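PDB 2INV: inulin fructotransferase from Bacillus sp. snu-7, which breaks down inulin by intramolecular fructosyl transfer, releasing a cyclic di-fructose anhydride. Local coordinates for residues 227-232 / 307-312; 273-278 / 297-302; 334-339 / 348-353. One frame throughout, in Å; residues are numbered along the deposited sequence.

Contact 1 (227-232 / 307-312); sequences AGPDGV and IGRGNG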
loop_
_atom_site.group_PDB
_atom_site.type_symbol
_atom_site.label_atom_id
_atom_site.label_comp_id
_atom_site.label_asym_id
_atom_site.label_seq_id
_atom_site.Cartn_x
_atom_site.Cartn_y
_atom_site.Cartn_z
ATOM N N ALA A 227 2.733 20.294 -0.333
ATOM C CA ALA A 227 3.888 21.127 0.014
ATOM C C ALA A 227 3.676 22.633 -0.130
ATOM O O ALA A 227 2.575 23.152 0.083
ATOM C CB ALA A 227 5.083 20.708 -0.819
ATOM N N GLY A 228 4.757 23.335 -0.468
ATOM C CA GLY A 228 4.684 24.773 -0.645
ATOM C C GLY A 228 5.204 25.226 -2.002
ATOM O O GLY A 228 6.037 24.551 -2.619
ATOM N N PRO A 229 4.715 26.375 -2.498
ATOM C CA PRO A 229 5.081 26.987 -3.781
ATOM C C PRO A 229 6.580 27.006 -4.053
ATOM O O PRO A 229 7.015 26.865 -5.199
ATOM C CB PRO A 229 4.521 28.394 -3.657
ATOM C CG PRO A 229 3.249 28.161 -2.903
ATOM C CD PRO A 229 3.662 27.164 -1.827
ATOM N N ASP A 230 7.359 27.175 -2.988
ATOM C CA ASP A 230 8.814 27.230 -3.084
ATOM C C ASP A 230 9.454 25.920 -2.665
ATOM O O ASP A 230 10.679 25.826 -2.550
ATOM C CB ASP A 230 9.352 28.336 -2.181
ATOM C CG ASP A 230 8.875 29.708 -2.594
ATOM O OD1 ASP A 230 8.931 30.028 -3.804
ATOM O OD2 ASP A 230 8.440 30.477 -1.709
ATOM N N GLY A 231 8.629 24.911 -2.419
ATOM C CA GLY A 231 9.168 23.638 -1.993
ATOM C C GLY A 231 8.772 22.490 -2.890
ATOM O O GLY A 231 7.993 22.648 -3.837
ATOM N N VAL A 232 9.301 21.319 -2.570
ATOM C CA VAL A 232 9.006 20.127 -3.327
ATOM C C VAL A 232 8.092 19.249 -2.496
ATOM O O VAL A 232 8.082 19.340 -1.260
ATOM C CB VAL A 232 10.290 19.363 -3.645
ATOM C CG1 VAL A 232 11.185 20.216 -4.539
ATOM C CG2 VAL A 232 11.023 19.007 -2.360
ATOM N N ILE A 307 -4.430 32.689 -3.846
ATOM C CA ILE A 307 -4.641 33.004 -5.236
ATOM C C ILE A 307 -3.613 34.032 -5.646
ATOM O O ILE A 307 -3.288 34.950 -4.890
ATOM C CB ILE A 307 -6.053 33.517 -5.501
ATOM C CG1 ILE A 307 -7.040 32.384 -5.239
ATOM C CG2 ILE A 307 -6.159 34.001 -6.934
ATOM C CD1 ILE A 307 -8.481 32.773 -5.375
ATOM N N GLY A 308 -3.076 33.847 -6.842
ATOM C CA GLY A 308 -2.082 34.761 -7.359
ATOM C C GLY A 308 -0.650 34.289 -7.181
ATOM O O GLY A 308 0.265 34.905 -7.724
ATOM N N ARG A 309 -0.434 33.218 -6.422
ATOM C CA ARG A 309 0.928 32.725 -6.216
ATOM C C ARG A 309 1.327 31.807 -7.367
ATOM O O ARG A 309 0.471 31.340 -8.126
ATOM C CB ARG A 309 1.036 31.984 -4.878
ATOM C CG ARG A 309 2.387 32.160 -4.173
ATOM C CD ARG A 309 2.357 33.151 -3.004
ATOM N NE ARG A 309 2.435 32.507 -1.693
ATOM C CZ ARG A 309 3.515 31.862 -1.252
ATOM N NH1 ARG A 309 4.603 31.775 -2.018
ATOM N NH2 ARG A 309 3.519 31.314 -0.044
ATOM N N GLY A 310 2.625 31.556 -7.509
ATOM C CA GLY A 310 3.078 30.711 -8.599
ATOM C C GLY A 310 4.390 30.003 -8.336
ATOM O O GLY A 310 4.934 30.071 -7.230
ATOM N N ASN A 311 4.904 29.325 -9.359
ATOM C CA ASN A 311 6.167 28.613 -9.228
ATOM C C ASN A 311 7.146 29.114 -10.284
ATOM O O ASN A 311 8.188 28.506 -10.521
ATOM C CB ASN A 311 5.945 27.090 -9.332
ATOM C CG ASN A 311 5.527 26.638 -10.725
ATOM O OD1 ASN A 311 5.256 27.458 -11.610
ATOM N ND2 ASN A 311 5.456 25.324 -10.917
ATOM N N GLY A 312 6.787 30.230 -10.913
ATOM C CA GLY A 312 7.645 30.833 -11.916
ATOM C C GLY A 312 7.724 30.112 -13.251
ATOM O O GLY A 312 8.482 30.517 -14.135
#

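Contact 2 (273-278 / 297-302); sequences QGFYPG and RRTNEG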
loop_
_atom_site.group_PDB
_atom_site.type_symbol
_atom_site.label_atom_id
_atom_site.label_comp_id
_atom_site.label_asym_id
_atom_site.label_seq_id
_atom_site.Cartn_x
_atom_site.Cartn_y
_atom_site.Cartn_z
ATOM N N GLN A 273 -2.514 16.210 -8.014
ATOM C CA GLN A 273 -3.308 17.427 -8.190
ATOM C C GLN A 273 -2.443 18.647 -7.902
ATOM O O GLN A 273 -1.961 18.815 -6.783
ATOM C CB GLN A 273 -4.520 17.439 -7.251
ATOM C CG GLN A 273 -5.535 18.534 -7.596
ATOM C CD GLN A 273 -6.567 18.784 -6.517
ATOM O OE1 GLN A 273 -7.692 19.212 -6.807
ATOM N NE2 GLN A 273 -6.189 18.540 -5.264
ATOM N N GLY A 274 -2.246 19.484 -8.914
ATOM C CA GLY A 274 -1.439 20.673 -8.731
ATOM C C GLY A 274 -2.098 21.918 -9.288
ATOM O O GLY A 274 -3.060 21.839 -10.045
ATOM N N PHE A 275 -1.575 23.079 -8.909
ATOM C CA PHE A 275 -2.099 24.359 -9.389
ATOM C C PHE A 275 -1.081 25.031 -10.287
ATOM O O PHE A 275 -1.284 26.163 -10.725
ATOM C CB PHE A 275 -2.371 25.338 -8.244
ATOM C CG PHE A 275 -3.410 24.884 -7.257
ATOM C CD1 PHE A 275 -4.574 24.253 -7.673
ATOM C CD2 PHE A 275 -3.258 25.177 -5.903
ATOM C CE1 PHE A 275 -5.574 23.929 -6.753
ATOM C CE2 PHE A 275 -4.241 24.861 -4.985
ATOM C CZ PHE A 275 -5.403 24.238 -5.405
ATOM N N TYR A 276 0.027 24.350 -10.544
ATOM C CA TYR A 276 1.069 24.931 -11.369
ATOM C C TYR A 276 1.738 23.983 -12.336
ATOM O O TYR A 276 1.613 22.762 -12.245
ATOM C CB TYR A 276 2.206 25.503 -10.509
ATOM C CG TYR A 276 1.809 26.052 -9.171
ATOM C CD1 TYR A 276 1.011 27.190 -9.069
ATOM C CD2 TYR A 276 2.271 25.460 -7.997
ATOM C CE1 TYR A 276 0.696 27.727 -7.831
ATOM C CE2 TYR A 276 1.955 25.986 -6.757
ATOM C CZ TYR A 276 1.168 27.120 -6.679
ATOM O OH TYR A 276 0.851 27.649 -5.449
ATOM N N PRO A 277 2.457 24.565 -13.300
ATOM C CA PRO A 277 3.222 23.881 -14.338
ATOM C C PRO A 277 4.269 22.979 -13.682
ATOM O O PRO A 277 4.711 23.244 -12.567
ATOM C CB PRO A 277 3.855 25.044 -15.086
ATOM C CG PRO A 277 2.742 26.029 -15.118
ATOM C CD PRO A 277 2.120 25.941 -13.731
ATOM N N GLY A 278 4.638 21.906 -14.373
ATOM C CA GLY A 278 5.639 20.984 -13.860
ATOM C C GLY A 278 5.329 20.253 -12.559
ATOM O O GLY A 278 6.116 20.295 -11.612
ATOM N N ARG A 297 -4.008 15.877 -12.613
ATOM C CA ARG A 297 -4.938 16.985 -12.728
ATOM C C ARG A 297 -4.314 18.330 -12.413
ATOM O O ARG A 297 -3.848 18.587 -11.301
ATOM C CB ARG A 297 -6.158 16.737 -11.829
ATOM C CG ARG A 297 -6.744 17.986 -11.173
ATOM C CD ARG A 297 -7.274 18.957 -12.194
ATOM N NE ARG A 297 -8.645 19.360 -11.904
ATOM C CZ ARG A 297 -9.532 19.701 -12.835
ATOM N NH1 ARG A 297 -9.188 19.687 -14.121
ATOM N NH2 ARG A 297 -10.767 20.044 -12.484
ATOM N N ARG A 298 -4.323 19.187 -13.424
ATOM C CA ARG A 298 -3.788 20.528 -13.307
ATOM C C ARG A 298 -4.970 21.488 -13.326
ATOM O O ARG A 298 -5.887 21.333 -14.145
ATOM C CB ARG A 298 -2.860 20.817 -14.486
ATOM C CG ARG A 298 -2.498 22.282 -14.675
ATOM C CD ARG A 298 -1.756 22.826 -13.473
ATOM N NE ARG A 298 -2.118 24.211 -13.209
ATOM C CZ ARG A 298 -1.787 25.240 -13.983
ATOM N NH1 ARG A 298 -1.071 25.053 -15.082
ATOM N NH2 ARG A 298 -2.181 26.461 -13.651
ATOM N N THR A 299 -4.973 22.456 -12.416
ATOM C CA THR A 299 -6.057 23.426 -12.382
ATOM C C THR A 299 -5.539 24.672 -11.686
ATOM O O THR A 299 -4.346 24.774 -11.379
ATOM C CB THR A 299 -7.310 22.871 -11.654
ATOM O OG1 THR A 299 -8.435 23.720 -11.919
ATOM C CG2 THR A 299 -7.072 22.799 -10.156
ATOM N N ASN A 300 -6.425 25.625 -11.438
ATOM C CA ASN A 300 -6.009 26.867 -10.804
ATOM C C ASN A 300 -6.229 26.831 -9.295
ATOM O O ASN A 300 -7.177 26.215 -8.798
ATOM C CB ASN A 300 -6.767 28.047 -11.414
ATOM C CG ASN A 300 -8.261 27.840 -11.408
ATOM O OD1 ASN A 300 -8.764 26.840 -11.926
ATOM N ND2 ASN A 300 -8.984 28.794 -10.836
ATOM N N GLU A 301 -5.340 27.501 -8.571
ATOM C CA GLU A 301 -5.401 27.585 -7.116
ATOM C C GLU A 301 -6.835 27.881 -6.681
ATOM O O GLU A 301 -7.435 28.866 -7.113
ATOM C CB GLU A 301 -4.476 28.699 -6.630
ATOM C CG GLU A 301 -4.688 29.104 -5.181
ATOM C CD GLU A 301 -4.388 27.987 -4.210
ATOM O OE1 GLU A 301 -3.197 27.646 -4.044
ATOM O OE2 GLU A 301 -5.343 27.444 -3.614
ATOM N N GLY A 302 -7.381 27.040 -5.809
ATOM C CA GLY A 302 -8.753 27.222 -5.370
ATOM C C GLY A 302 -8.999 27.879 -4.021
ATOM O O GLY A 302 -10.136 28.287 -3.747
HETATM O O HOH W 1 -9.824 19.850 -9.037
HETATM O O HOH W 2 -2.981 28.405 -9.721
HETATM O O HOH W 3 -1.346 29.161 -5.311
#

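Contact 3 (334-339 / 348-353); sequences FAYNVP and AQPTQI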
loop_
_atom_site.group_PDB
_atom_site.type_symbol
_atom_site.label_atom_id
_atom_site.label_comp_id
_atom_site.label_asym_id
_atom_site.label_seq_id
_atom_site.Cartn_x
_atom_site.Cartn_y
_atom_site.Cartn_z
ATOM N N PHE A 334 -4.873 12.857 -17.983
ATOM C CA PHE A 334 -4.631 14.273 -17.725
ATOM C C PHE A 334 -5.919 15.096 -17.761
ATOM O O PHE A 334 -6.585 15.176 -18.792
ATOM C CB PHE A 334 -3.661 14.862 -18.758
ATOM C CG PHE A 334 -2.275 14.278 -18.712
ATOM C CD1 PHE A 334 -2.022 13.007 -19.219
ATOM C CD2 PHE A 334 -1.217 15.009 -18.183
ATOM C CE1 PHE A 334 -0.741 12.472 -19.207
ATOM C CE2 PHE A 334 0.075 14.482 -18.162
ATOM C CZ PHE A 334 0.312 13.217 -18.674
ATOM N N ALA A 335 -6.250 15.725 -16.637
ATOM C CA ALA A 335 -7.442 16.567 -16.536
ATOM C C ALA A 335 -6.945 17.984 -16.278
ATOM O O ALA A 335 -6.521 18.320 -15.174
ATOM C CB ALA A 335 -8.323 16.100 -15.389
ATOM N N TYR A 336 -6.998 18.812 -17.311
ATOM C CA TYR A 336 -6.516 20.181 -17.219
ATOM C C TYR A 336 -7.626 21.222 -17.339
ATOM O O TYR A 336 -8.295 21.337 -18.373
ATOM C CB TYR A 336 -5.438 20.383 -18.291
ATOM C CG TYR A 336 -4.801 21.744 -18.337
ATOM C CD1 TYR A 336 -5.489 22.836 -18.863
ATOM C CD2 TYR A 336 -3.498 21.941 -17.883
ATOM C CE1 TYR A 336 -4.897 24.090 -18.941
ATOM C CE2 TYR A 336 -2.894 23.195 -17.957
ATOM C CZ TYR A 336 -3.598 24.262 -18.486
ATOM O OH TYR A 336 -3.013 25.503 -18.568
ATOM N N ASN A 337 -7.821 21.978 -16.260
ATOM C CA ASN A 337 -8.843 23.022 -16.215
ATOM C C ASN A 337 -8.211 24.311 -15.691
ATOM O O ASN A 337 -8.033 24.491 -14.478
ATOM C CB ASN A 337 -9.987 22.608 -15.290
ATOM C CG ASN A 337 -11.202 23.481 -15.444
ATOM O OD1 ASN A 337 -12.197 23.302 -14.749
ATOM N ND2 ASN A 337 -11.140 24.414 -16.378
ATOM N N VAL A 338 -7.866 25.201 -16.612
ATOM C CA VAL A 338 -7.236 26.455 -16.250
ATOM C C VAL A 338 -7.764 27.610 -17.099
ATOM O O VAL A 338 -7.859 27.512 -18.322
ATOM C CB VAL A 338 -5.701 26.355 -16.418
ATOM C CG1 VAL A 338 -5.042 27.699 -16.109
ATOM C CG2 VAL A 338 -5.152 25.283 -15.497
ATOM N N PRO A 339 -8.168 28.708 -16.442
ATOM C CA PRO A 339 -8.690 29.915 -17.089
ATOM C C PRO A 339 -7.788 30.394 -18.227
ATOM O O PRO A 339 -6.579 30.557 -18.043
ATOM C CB PRO A 339 -8.735 30.912 -15.936
ATOM C CG PRO A 339 -9.197 30.051 -14.806
ATOM C CD PRO A 339 -8.436 28.740 -14.991
ATOM N N ALA A 348 -0.951 31.130 -25.636
ATOM C CA ALA A 348 -0.385 29.796 -25.777
ATOM C C ALA A 348 -1.266 28.628 -25.348
ATOM O O ALA A 348 -2.129 28.720 -24.453
ATOM C CB ALA A 348 0.941 29.701 -25.066
ATOM N N GLN A 349 -1.025 27.521 -26.036
ATOM C CA GLN A 349 -1.709 26.271 -25.789
ATOM C C GLN A 349 -0.925 25.530 -24.725
ATOM O O GLN A 349 0.291 25.362 -24.840
ATOM C CB GLN A 349 -1.751 25.423 -27.060
ATOM C CG GLN A 349 -2.908 25.739 -28.000
ATOM C CD GLN A 349 -3.147 24.623 -28.998
ATOM O OE1 GLN A 349 -3.113 23.440 -28.644
ATOM N NE2 GLN A 349 -3.394 24.989 -30.250
ATOM N N PRO A 350 -1.607 25.125 -23.653
ATOM C CA PRO A 350 -1.002 24.387 -22.549
ATOM C C PRO A 350 -0.398 23.074 -23.048
ATOM O O PRO A 350 -0.971 22.402 -23.912
ATOM C CB PRO A 350 -2.185 24.175 -21.615
ATOM C CG PRO A 350 -2.884 25.489 -21.722
ATOM C CD PRO A 350 -2.843 25.797 -23.212
ATOM N N THR A 351 0.762 22.716 -22.509
ATOM C CA THR A 351 1.428 21.474 -22.890
ATOM C C THR A 351 1.244 20.438 -21.797
ATOM O O THR A 351 1.661 20.652 -20.663
ATOM C CB THR A 351 2.944 21.681 -23.105
ATOM O OG1 THR A 351 3.165 22.588 -24.193
ATOM C CG2 THR A 351 3.632 20.352 -23.408
ATOM N N GLN A 352 0.600 19.326 -22.128
ATOM C CA GLN A 352 0.396 18.280 -21.141
ATOM C C GLN A 352 1.711 17.557 -20.903
ATOM O O GLN A 352 2.194 17.473 -19.769
ATOM C CB GLN A 352 -0.669 17.280 -21.605
ATOM C CG GLN A 352 -2.095 17.853 -21.708
ATOM C CD GLN A 352 -2.497 18.691 -20.516
ATOM O OE1 GLN A 352 -2.376 18.265 -19.356
ATOM N NE2 GLN A 352 -2.998 19.896 -20.795
ATOM N N ILE A 353 2.293 17.025 -21.972
ATOM C CA ILE A 353 3.558 16.312 -21.839
ATOM C C ILE A 353 4.662 16.915 -22.704
ATOM O O ILE A 353 4.532 17.033 -23.923
ATOM C CB ILE A 353 3.404 14.818 -22.192
ATOM C CG1 ILE A 353 2.468 14.158 -21.185
ATOM C CG2 ILE A 353 4.763 14.128 -22.183
ATOM C CD1 ILE A 353 2.064 12.745 -21.543
#

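Contact 1 (227-232 / 307-312)
Pro-229 and Arg-309 meet in a small loop-to-loop contact at the surface of the right-handed parallel beta-helix, where two loops far apart in sequence lean together close to the sugar pocket. Residues 227-232 form a tight bend: Gly-228 to Gly-231 is a type I beta turn closed by the Gly-231 N to Gly-228 O bond, and it presents the proline ring to the second loop. CB of Pro-229 lies 3.8 Å from NH1 of Arg-309, while CG sits over one face of the guanidinium, displaced toward its rim and 4.1 Å from CZ. The two side chains cross at about a right angle. The arginine reaches this place by bending at chi2 and chi3 (103° and 107°), and its NH2 is hydrogen-bonded to the carbonyl of Asn-155. At the guanidinium edge, near its plane, stands Asp-230, OD2 being 4.1 Å from NH1 of Arg-309; this is too long for a salt bridge, and the two planes are 47° apart, but the opposite charges probably attract weakly. Farther along, CB of Pro-229 is 4.0 Å from the carbonyl O of Gly-310, and the Pro-229 O is 4.3 Å from CB of Asn-311. The ND2 of Asn-311 is hydrogen-bonded outside this contact, to the carbonyls of Pro-277 and Arg-254. Pro-229 also touches Arg-252 of the sugar pocket, and its side chain is about 8 Å from the fructose. The first loop links strands 224-226 and 232-240, whereas the second belongs to the long excursion between strands 285-299 and 320-323.

Contact 2 (273-278 / 297-302)
Arg-297 starts the second segment as a parallel strand partner of Gln-273: its carbonyl O accepts the N-H of Gly-274 at 3.0 Å, and the two side chains run side by side in the same direction, CG of Arg-297 3.8 Å from CG of Gln-273. Amide and guanidinium are nearly coplanar, 3° apart, and a water accepts from Arg-297 NE and lies within hydrogen-bonding distance of Gln-273 OE1. Arg-298 leaves from the other face of the sheet, bends at chi2 and chi3, and lays its guanidinium against CA of Tyr-276 and CD of Pro-277, the latter 3.6 Å from NH1. That NH1 also forms a salt bridge with Asp-315, while NE bonds to the carbonyl O of Thr-299 at 2.9 Å from above the carbonyl plane. Thr-299 N continues the ladder, giving its hydrogen to Gly-274 O at 3.1 Å. This is the parallel strand pairing of successive coils in a right-handed parallel beta-helix, and beyond it both chains swing out into loops that shape the sugar pocket. There the Thr-299 methyl CG2 meets the edge of the Phe-275 ring, 3.8 Å from CD1. Past Asn-300, Glu-301 covers the ring: its CA stands 3.3 Å from the centroid of Phe-275, a CH-pi contact almost on the ring normal. Bent at chi2 (63°), the same side chain brings its carboxylate to the ring, OE1 3.1 Å from CE2 of Phe-275, with the planes 63° apart. Salt-bridged to Arg-252, OE1 also takes a water shared with Tyr-276 OH; OE2 accepts Tyr-303 N. Gly-302 N lies over the same face of Phe-275, whose side chain also touches the bound fructose.

Contact 3 (334-339 / 348-353)
Tyr-336 reaches from its strand across the interior of the beta-helix onto Gln-352 and Pro-350. CG is anti to the backbone N (chi1 -179°), which carries the ring over to Pro-350 and the Gln-352 amide. Its CB comes first, 3.5 Å from NE2 of Gln-352. CG and CD2 stay beside the same amide nitrogen, CD2 at 3.6 Å from NE2, with ring and amide planes 79° apart; NE2 itself is hydrogen-bonded to Ser-374 OG. Farther out, CE1 and CE2 come up to the Pro-350 ring, CZ is 3.4 Å from CB of Pro-350, and OH ends 3.2 Å from CG of that proline. The proline crosses the tyrosine at about a right angle, and the hydroxyl finds its polar partner in Asp-315 OD1. One face of the aromatic ring carries Val-338 CG2, offset toward the rim. A leucine here would probably leave Asp-315 without its hydroxyl mate and Pro-350 and the Gln-352 amide less firmly packed. Two residues earlier, Phe-334 points into the same interior. Gln-352, bent at chi2, runs alongside it in the opposite sense and sets OE1 3.6 Å from CD2 of Phe-334, while CZ of Phe-334 touches CD1 of Ile-353 at 3.4 Å. No hydrogen bond joins the two segments: the contact is buried side-chain packing between strand 328-337 and the start of strand 351-357, where the chain turns a corner at Gln-352. Strand 328-337 lies between strands 285-299 and 362-370, with Ala-335 facing outward onto Glu-288 of the second subunit, whereas strand 351-357 is paired with strands 320-323 and 375-379.

How the contacts relate
All three contacts lie on the same side of the chain's centre. Contact 2 is nested within the span closed by contact 1, and contact 3 follows both. Centres of contacts 1 and 2 are 10 Å apart and the two touch, Pro-229 packing on the hydroxyl of Tyr-276; contacts 2 and 3 are likewise 10 Å apart and share a ladder, since strands 285-299 and 328-337 are neighbours. There Thr-299 OG1 meets Asn-337 O and Arg-298 packs on Tyr-336. Contacts 1 and 3, 18 Å apart between centres, do not touch. Phe-275 of contact 2 belongs to the sugar pocket, with contact 1 on loops nearby and contact 3 farther along the beta-helix.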